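Peptidoglycan D,D-transpeptidase FtsI (PDB 6SYN) probably cross-links peptidoglycan as the D,D-transpeptidase of cell division, a class B penicillin-binding protein that is captured here with a beta-lactam-derived ligand in its active site. Local coordinates at residues 197-208 against 218-226; 340-348 against 365-373. All blocks are in the same frame, centred on the assembly; numbering follows the deposited sequence.

Both contacts belong to the transpeptidase domain, and they meet over one face of its five-stranded antiparallel sheet. Contact 1 is the hairpin of 204-211 and 217-223, with 217-223 outermost; contact 2 ties loop 340-348 to the extended lead-in 365-369 and the first turn of helix 370-381. Their centres lie about 19 Å apart, yet side chains touch: Thr206 OG1 is 3.7 Å from Pro370 CB, Met220 CE 3.8 Å from Leu371 CD2, and Val208 CG1 3.9 Å from Leu371 CD1. The ligand pocket includes Thr440, Thr442 and Lys444 on strand 437-446, the sheet's other outermost strand. From contact 2, the side chain of Leu366 is about 11 Å from the bound ligand.

Contact 1 of 2, residues 197-208 against 218-226; sequences VAFNKAESGTAV and LAMANSPSY
The beta hairpin of strands 204-211 and 217-223, at one edge of the central antiparallel sheet of the penicillin-binding transpeptidase fold, joins Gly205 to Ser223 and Ala207 to Ala221 as antiparallel hydrogen-bonded pairs. The strand segments run at 170° with axes 4.6 Å apart. Gly205 N donates to Ser223 O at 2.7 Å, and Ala221 N to Ala207 O at 3.1 Å with 173° at the hydrogen, the straightest of the four backbone bonds. Thr206-Asn222 is the non-hydrogen-bonded pair between them, and Val208-Met220 the next one beyond Ala207-Ala221.

On the face of these latter pairs, Thr206 and Asn222 lie alongside each other, and Asn222 OD1 comes 3.3 Å from Thr206 CB. Asn222 ND2 donates to Asn241 OD1, and Asn222 OD1 takes a weak bond from Ala243 N. Further along, Val208 CG2 meets Met220 CG at a loose 4.4 Å.

The other face carries Ala207, Ala221 and Ser223, and helix 183-199 packs against it. Here Val197 CG1 rests 3.3 Å from Ser223 OG. With chi1 at -178°, Ser223 OG stands anti to the backbone N, where it also receives a weak bond from Asn194 ND2. At the strand end Pro224, after a cis peptide bond, places CD 3.6 Å from Glu203 O.

Backbone bonds thus satisfy the facing amides, and the buried Asn222 amide is held by Asn241 at ND2 and more weakly by Ala243 N at OD1. Ala207 lies on Val189, Ala221 on Gln186, and Gly205 has no side chain where Val197 passes, consistent with a close approach of helix 183-199.

Contact 2 of 2, residues 340-348 against 365-373; sequences GESSGLYPK and GLMVTPLQL
Leu345 and Met367 form the apolar centre, running side by side with Leu345 CD1 3.8 Å from Met367 SD. Both have CG beside the backbone N, chi1 -35° in Leu345 and -54° in Met367, which sends the two chains the same way from neighbouring backbones. A second apolar pair follows: Leu366 CD1 approaches the edge of the Tyr346 ring, near its plane, 4.0 Å from CE1. Pro347 covers a face of that ring with CD, offset toward the rim, and the same CD is 4.1 Å from Leu366 CB. Phe360 of helix 354-360 touches Tyr346, Pro347 and Leu366, while Tyr346 OH bonds to Val322 O.

Between these groups the backbones meet. Met367 N donates to Leu345 O at 2.8 Å, nearly straight at 175° and in the carbonyl plane; the return bond from Leu345 N to Met367 O is weak and bent. Gly344, without a side chain, lets its CA approach Met367 O in a CA-H...O contact.

Toward the polar edge, Thr369 and Gln372 form a capping box at the start of helix 370-381: Gln372 N donates to Thr369 OG1, and Thr369 N donates to a lone pair of Gln372 OE1 at 3.1 Å. Gln372 NE2 reaches across to Ser343 O in a weak bond of 3.2 Å, and its stronger partner is Lys332 O. Thr369 CG2 packs on Ser342 O; that carbonyl accepts from a water that is hydrogen-bonded to Thr369 OG1 as well.

The Gln372 amide therefore has both ends engaged, OE1 by Thr369 N and NE2 firmly by Lys332 O and weakly by Ser343 O, which should set the flip of the amide and adds a weak tie to loop 340-348.

Contact 1 of 2, residues 197-208 against 218-226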
loop_
_atom_site.group_PDB
_atom_site.type_symbol
_atom_site.label_atom_id
_atom_site.label_comp_id
_atom_site.label_asym_id
_atom_site.label_seq_id
_atom_site.Cartn_x
_atom_site.Cartn_y
_atom_site.Cartn_z
ATOM N N VAL A 197 11.402 -5.947 0.311
ATOM C CA VAL A 197 10.544 -7.138 0.033
ATOM C C VAL A 197 11.398 -8.222 -0.642
ATOM O O VAL A 197 11.135 -9.402 -0.390
ATOM C CB VAL A 197 9.279 -6.768 -0.773
ATOM C CG1 VAL A 197 8.785 -7.904 -1.664
ATOM C CG2 VAL A 197 8.164 -6.310 0.157
ATOM N N ALA A 198 12.394 -7.839 -1.443
ATOM C CA ALA A 198 13.321 -8.770 -2.128
ATOM C C ALA A 198 14.329 -9.347 -1.123
ATOM O O ALA A 198 14.564 -10.574 -1.159
ATOM C CB ALA A 198 14.014 -8.067 -3.271
ATOM N N PHE A 199 14.890 -8.494 -0.257
ATOM C CA PHE A 199 15.939 -8.831 0.746
ATOM C C PHE A 199 15.393 -9.860 1.744
ATOM O O PHE A 199 16.151 -10.756 2.161
ATOM C CB PHE A 199 16.396 -7.553 1.458
ATOM C CG PHE A 199 17.683 -7.649 2.238
ATOM C CD1 PHE A 199 18.894 -7.855 1.594
ATOM C CD2 PHE A 199 17.692 -7.475 3.614
ATOM C CE1 PHE A 199 20.082 -7.913 2.311
ATOM C CE2 PHE A 199 18.878 -7.541 4.329
ATOM C CZ PHE A 199 20.071 -7.761 3.679
ATOM N N ASN A 200 14.109 -9.733 2.093
ATOM C CA ASN A 200 13.407 -10.543 3.126
ATOM C C ASN A 200 12.615 -11.684 2.479
ATOM O O ASN A 200 11.891 -12.384 3.224
ATOM C CB ASN A 200 12.488 -9.662 3.972
ATOM C CG ASN A 200 13.258 -8.751 4.900
ATOM O OD1 ASN A 200 13.789 -9.205 5.911
ATOM N ND2 ASN A 200 13.324 -7.472 4.562
ATOM N N LYS A 201 12.749 -11.867 1.159
ATOM C CA LYS A 201 12.099 -12.959 0.386
ATOM C C LYS A 201 10.635 -13.051 0.822
ATOM O O LYS A 201 10.164 -14.157 1.138
ATOM C CB LYS A 201 12.874 -14.264 0.581
ATOM C CG LYS A 201 14.359 -14.163 0.257
ATOM C CD LYS A 201 15.050 -15.497 0.069
ATOM C CE LYS A 201 14.798 -16.476 1.196
ATOM N NZ LYS A 201 15.841 -17.526 1.245
ATOM N N ALA A 202 9.970 -11.896 0.857
ATOM C CA ALA A 202 8.574 -11.710 1.303
ATOM C C ALA A 202 7.624 -12.041 0.150
ATOM O O ALA A 202 8.023 -11.879 -1.015
ATOM C CB ALA A 202 8.384 -10.294 1.793
ATOM N N GLU A 203 6.420 -12.508 0.478
ATOM C CA GLU A 203 5.319 -12.739 -0.494
ATOM C C GLU A 203 4.973 -11.405 -1.161
ATOM O O GLU A 203 4.813 -11.382 -2.394
ATOM C CB GLU A 203 4.095 -13.332 0.207
ATOM C CG GLU A 203 3.027 -13.813 -0.755
ATOM C CD GLU A 203 1.765 -14.329 -0.085
ATOM O OE1 GLU A 203 1.875 -14.923 1.005
ATOM O OE2 GLU A 203 0.673 -14.126 -0.651
ATOM N N SER A 204 4.870 -10.344 -0.362
ATOM C CA SER A 204 4.556 -8.977 -0.832
ATOM C C SER A 204 4.895 -7.964 0.263
ATOM O O SER A 204 5.284 -8.368 1.376
ATOM C CB SER A 204 3.108 -8.869 -1.277
ATOM O OG SER A 204 2.254 -8.458 -0.219
ATOM N N GLY A 205 4.777 -6.689 -0.080
ATOM C CA GLY A 205 4.802 -5.564 0.866
ATOM C C GLY A 205 3.906 -4.466 0.345
ATOM O O GLY A 205 3.545 -4.521 -0.845
ATOM N N THR A 206 3.519 -3.530 1.204
ATOM C CA THR A 206 2.861 -2.273 0.784
ATOM C C THR A 206 3.249 -1.182 1.784
ATOM O O THR A 206 3.385 -1.486 2.991
ATOM C CB THR A 206 1.356 -2.467 0.526
ATOM O OG1 THR A 206 0.643 -1.318 0.987
ATOM C CG2 THR A 206 0.773 -3.705 1.168
ATOM N N ALA A 207 3.501 0.014 1.253
ATOM C CA ALA A 207 3.776 1.255 2.005
ATOM C C ALA A 207 2.734 2.292 1.593
ATOM O O ALA A 207 2.574 2.507 0.373
ATOM C CB ALA A 207 5.176 1.735 1.723
ATOM N N VAL A 208 2.031 2.873 2.568
ATOM C CA VAL A 208 1.085 4.003 2.342
ATOM C C VAL A 208 1.587 5.210 3.140
ATOM O O VAL A 208 1.878 5.048 4.342
ATOM C CB VAL A 208 -0.364 3.624 2.705
ATOM C CG1 VAL A 208 -1.325 4.777 2.453
ATOM C CG2 VAL A 208 -0.820 2.386 1.955
ATOM N N LEU A 218 -0.118 10.717 -0.578
ATOM C CA LEU A 218 1.129 11.243 -1.189
ATOM C C LEU A 218 1.903 10.106 -1.859
ATOM O O LEU A 218 2.617 10.381 -2.844
ATOM C CB LEU A 218 1.968 11.917 -0.097
ATOM C CG LEU A 218 1.353 13.184 0.493
ATOM C CD1 LEU A 218 2.108 13.650 1.727
ATOM C CD2 LEU A 218 1.290 14.291 -0.551
ATOM N N ALA A 219 1.795 8.885 -1.330
ATOM C CA ALA A 219 2.475 7.690 -1.873
ATOM C C ALA A 219 1.669 6.434 -1.534
ATOM O O ALA A 219 1.147 6.353 -0.412
ATOM C CB ALA A 219 3.880 7.618 -1.333
ATOM N N MET A 220 1.589 5.496 -2.482
ATOM C CA MET A 220 0.901 4.188 -2.333
ATOM C C MET A 220 1.576 3.167 -3.260
ATOM O O MET A 220 1.260 3.157 -4.470
ATOM C CB MET A 220 -0.582 4.325 -2.690
ATOM C CG MET A 220 -1.411 3.099 -2.368
ATOM S SD MET A 220 -3.067 3.229 -3.080
ATOM C CE MET A 220 -4.003 3.767 -1.651
ATOM N N ALA A 221 2.477 2.347 -2.713
ATOM C CA ALA A 221 3.323 1.402 -3.475
ATOM C C ALA A 221 3.123 -0.029 -2.968
ATOM O O ALA A 221 2.750 -0.213 -1.796
ATOM C CB ALA A 221 4.767 1.816 -3.381
ATOM N N ASN A 222 3.355 -0.997 -3.856
ATOM C CA ASN A 222 3.273 -2.454 -3.581
ATOM C C ASN A 222 4.458 -3.141 -4.258
ATOM O O ASN A 222 4.851 -2.719 -5.362
ATOM C CB ASN A 222 1.970 -3.071 -4.087
ATOM C CG ASN A 222 0.744 -2.274 -3.694
ATOM O OD1 ASN A 222 0.290 -2.353 -2.552
ATOM N ND2 ASN A 222 0.204 -1.508 -4.632
ATOM N N SER A 223 5.013 -4.150 -3.599
ATOM C CA SER A 223 5.974 -5.112 -4.186
ATOM C C SER A 223 5.440 -6.515 -3.922
ATOM O O SER A 223 5.097 -6.820 -2.784
ATOM C CB SER A 223 7.349 -4.914 -3.617
ATOM O OG SER A 223 8.274 -5.812 -4.212
ATOM N N PRO A 224 5.341 -7.403 -4.940
ATOM C CA PRO A 224 5.814 -7.123 -6.302
ATOM C C PRO A 224 4.919 -6.198 -7.141
ATOM O O PRO A 224 3.734 -6.091 -6.864
ATOM C CB PRO A 224 5.812 -8.515 -6.942
ATOM C CG PRO A 224 4.664 -9.214 -6.255
ATOM C CD PRO A 224 4.765 -8.751 -4.817
ATOM N N SER A 225 5.513 -5.554 -8.146
ATOM C CA SER A 225 4.797 -4.693 -9.116
ATOM C C SER A 225 4.804 -5.384 -10.479
ATOM O O SER A 225 4.941 -6.625 -10.504
ATOM C CB SER A 225 5.388 -3.313 -9.177
ATOM O OG SER A 225 4.444 -2.387 -9.704
ATOM N N TYR A 226 4.616 -4.612 -11.550
ATOM C CA TYR A 226 4.630 -5.074 -12.959
ATOM C C TYR A 226 5.024 -3.891 -13.833
ATOM O O TYR A 226 4.880 -2.745 -13.370
ATOM C CB TYR A 226 3.271 -5.645 -13.378
ATOM C CG TYR A 226 2.135 -4.663 -13.531
ATOM C CD1 TYR A 226 1.922 -3.985 -14.720
ATOM C CD2 TYR A 226 1.228 -4.457 -12.507
ATOM C CE1 TYR A 226 0.861 -3.105 -14.877
ATOM C CE2 TYR A 226 0.165 -3.580 -12.644
ATOM C CZ TYR A 226 -0.025 -2.903 -13.833
ATOM O OH TYR A 226 -1.078 -2.045 -13.957
#

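Contact 2 of 2, residues 340-348 against 365-373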
loop_
_atom_site.group_PDB
_atom_site.type_symbol
_atom_site.label_atom_id
_atom_site.label_comp_id
_atom_site.label_asym_id
_atom_site.label_seq_id
_atom_site.Cartn_x
_atom_site.Cartn_y
_atom_site.Cartn_z
ATOM N N GLY A 340 -11.904 -2.907 -6.670
ATOM C CA GLY A 340 -11.627 -3.911 -5.622
ATOM C C GLY A 340 -11.377 -3.284 -4.256
ATOM O O GLY A 340 -10.938 -4.014 -3.347
ATOM N N GLU A 341 -11.652 -1.986 -4.096
ATOM C CA GLU A 341 -11.388 -1.248 -2.835
ATOM C C GLU A 341 -12.282 -1.809 -1.726
ATOM O O GLU A 341 -13.503 -1.619 -1.810
ATOM C CB GLU A 341 -11.626 0.248 -3.020
ATOM C CG GLU A 341 -11.256 1.066 -1.797
ATOM C CD GLU A 341 -11.229 2.564 -2.042
ATOM O OE1 GLU A 341 -11.167 3.323 -1.053
ATOM O OE2 GLU A 341 -11.278 2.965 -3.223
ATOM N N SER A 342 -11.673 -2.452 -0.723
ATOM C CA SER A 342 -12.353 -3.157 0.394
ATOM C C SER A 342 -12.401 -2.286 1.657
ATOM O O SER A 342 -11.488 -1.447 1.861
ATOM C CB SER A 342 -11.678 -4.468 0.684
ATOM O OG SER A 342 -12.288 -5.115 1.793
ATOM N N SER A 343 -13.430 -2.512 2.480
ATOM C CA SER A 343 -13.631 -1.895 3.819
ATOM C C SER A 343 -13.318 -2.921 4.914
ATOM O O SER A 343 -13.605 -2.626 6.090
ATOM C CB SER A 343 -15.032 -1.360 3.956
ATOM O OG SER A 343 -15.954 -2.411 4.197
ATOM N N GLY A 344 -12.783 -4.087 4.531
ATOM C CA GLY A 344 -12.332 -5.143 5.456
ATOM C C GLY A 344 -13.475 -5.733 6.267
ATOM O O GLY A 344 -14.644 -5.387 5.981
ATOM N N LEU A 345 -13.142 -6.587 7.241
ATOM C CA LEU A 345 -14.097 -7.250 8.172
ATOM C C LEU A 345 -13.935 -6.643 9.570
ATOM O O LEU A 345 -12.805 -6.641 10.092
ATOM C CB LEU A 345 -13.839 -8.760 8.218
ATOM C CG LEU A 345 -13.401 -9.409 6.907
ATOM C CD1 LEU A 345 -12.964 -10.846 7.147
ATOM C CD2 LEU A 345 -14.511 -9.343 5.868
ATOM N N TYR A 346 -15.038 -6.177 10.151
ATOM C CA TYR A 346 -15.072 -5.492 11.462
ATOM C C TYR A 346 -16.262 -5.990 12.277
ATOM O O TYR A 346 -17.390 -5.941 11.797
ATOM C CB TYR A 346 -15.143 -3.986 11.241
ATOM C CG TYR A 346 -14.939 -3.212 12.511
ATOM C CD1 TYR A 346 -13.668 -3.033 13.030
ATOM C CD2 TYR A 346 -16.020 -2.730 13.230
ATOM C CE1 TYR A 346 -13.471 -2.353 14.218
ATOM C CE2 TYR A 346 -15.840 -2.048 14.420
ATOM C CZ TYR A 346 -14.560 -1.854 14.910
ATOM O OH TYR A 346 -14.380 -1.174 16.075
ATOM N N PRO A 347 -16.053 -6.449 13.535
ATOM C CA PRO A 347 -17.112 -7.085 14.318
ATOM C C PRO A 347 -18.299 -6.180 14.677
ATOM O O PRO A 347 -18.100 -5.045 15.069
ATOM C CB PRO A 347 -16.424 -7.554 15.613
ATOM C CG PRO A 347 -15.178 -6.710 15.703
ATOM C CD PRO A 347 -14.782 -6.407 14.271
ATOM N N LYS A 348 -19.502 -6.739 14.535
ATOM C CA LYS A 348 -20.797 -6.140 14.950
ATOM C C LYS A 348 -21.490 -7.093 15.937
ATOM O O LYS A 348 -22.715 -6.984 16.094
ATOM C CB LYS A 348 -21.640 -5.851 13.704
ATOM C CG LYS A 348 -20.935 -5.031 12.625
ATOM C CD LYS A 348 -21.851 -4.069 11.882
ATOM C CE LYS A 348 -21.337 -3.670 10.512
ATOM N NZ LYS A 348 -22.358 -2.929 9.733
ATOM N N GLY A 365 -9.050 -10.290 15.469
ATOM C CA GLY A 365 -10.531 -10.275 15.443
ATOM C C GLY A 365 -11.118 -9.280 14.446
ATOM O O GLY A 365 -12.360 -9.099 14.456
ATOM N N LEU A 366 -10.282 -8.666 13.605
ATOM C CA LEU A 366 -10.697 -7.690 12.560
ATOM C C LEU A 366 -9.664 -7.697 11.433
ATOM O O LEU A 366 -8.490 -8.005 11.698
ATOM C CB LEU A 366 -10.850 -6.286 13.162
ATOM C CG LEU A 366 -9.568 -5.527 13.524
ATOM C CD1 LEU A 366 -9.903 -4.121 14.006
ATOM C CD2 LEU A 366 -8.748 -6.254 14.580
ATOM N N MET A 367 -10.094 -7.341 10.228
ATOM C CA MET A 367 -9.234 -7.323 9.021
ATOM C C MET A 367 -9.384 -5.962 8.338
ATOM O O MET A 367 -10.524 -5.511 8.147
ATOM C CB MET A 367 -9.614 -8.476 8.089
ATOM C CG MET A 367 -9.586 -9.817 8.803
ATOM S SD MET A 367 -9.246 -11.220 7.711
ATOM C CE MET A 367 -8.078 -12.141 8.711
ATOM N N VAL A 368 -8.254 -5.321 8.045
ATOM C CA VAL A 368 -8.160 -3.895 7.620
ATOM C C VAL A 368 -7.223 -3.829 6.415
ATOM O O VAL A 368 -6.297 -4.669 6.350
ATOM C CB VAL A 368 -7.658 -3.010 8.779
ATOM C CG1 VAL A 368 -8.424 -3.282 10.072
ATOM C CG2 VAL A 368 -6.163 -3.170 9.007
ATOM N N THR A 369 -7.453 -2.886 5.497
ATOM C CA THR A 369 -6.518 -2.608 4.373
ATOM C C THR A 369 -5.347 -1.808 4.936
ATOM O O THR A 369 -5.486 -1.144 5.963
ATOM C CB THR A 369 -7.199 -1.902 3.192
ATOM O OG1 THR A 369 -7.601 -0.594 3.601
ATOM C CG2 THR A 369 -8.393 -2.661 2.656
ATOM N N PRO A 370 -4.140 -1.914 4.338
ATOM C CA PRO A 370 -3.045 -0.990 4.645
ATOM C C PRO A 370 -3.465 0.488 4.586
ATOM O O PRO A 370 -3.071 1.241 5.463
ATOM C CB PRO A 370 -2.017 -1.343 3.563
ATOM C CG PRO A 370 -2.224 -2.830 3.366
ATOM C CD PRO A 370 -3.730 -2.997 3.430
ATOM N N LEU A 371 -4.274 0.860 3.589
ATOM C CA LEU A 371 -4.809 2.239 3.431
ATOM C C LEU A 371 -5.641 2.616 4.666
ATOM O O LEU A 371 -5.519 3.778 5.132
ATOM C CB LEU A 371 -5.640 2.339 2.147
ATOM C CG LEU A 371 -6.277 3.708 1.899
ATOM C CD1 LEU A 371 -5.223 4.809 1.863
ATOM C CD2 LEU A 371 -7.102 3.715 0.621
ATOM N N GLN A 372 -6.445 1.679 5.182
ATOM C CA GLN A 372 -7.297 1.902 6.380
ATOM C C GLN A 372 -6.397 2.203 7.582
ATOM O O GLN A 372 -6.736 3.115 8.366
ATOM C CB GLN A 372 -8.202 0.699 6.638
ATOM C CG GLN A 372 -9.529 0.774 5.897
ATOM C CD GLN A 372 -10.444 -0.357 6.293
ATOM O OE1 GLN A 372 -10.015 -1.500 6.415
ATOM N NE2 GLN A 372 -11.713 -0.037 6.499
ATOM N N LEU A 373 -5.278 1.478 7.690
ATOM C CA LEU A 373 -4.289 1.610 8.796
ATOM C C LEU A 373 -3.564 2.961 8.694
ATOM O O LEU A 373 -3.263 3.545 9.748
ATOM C CB LEU A 373 -3.312 0.431 8.731
ATOM C CG LEU A 373 -2.309 0.338 9.882
ATOM C CD1 LEU A 373 -3.019 0.235 11.224
ATOM C CD2 LEU A 373 -1.371 -0.850 9.694
HETATM O O HOH W 1 -9.362 0.430 1.189
#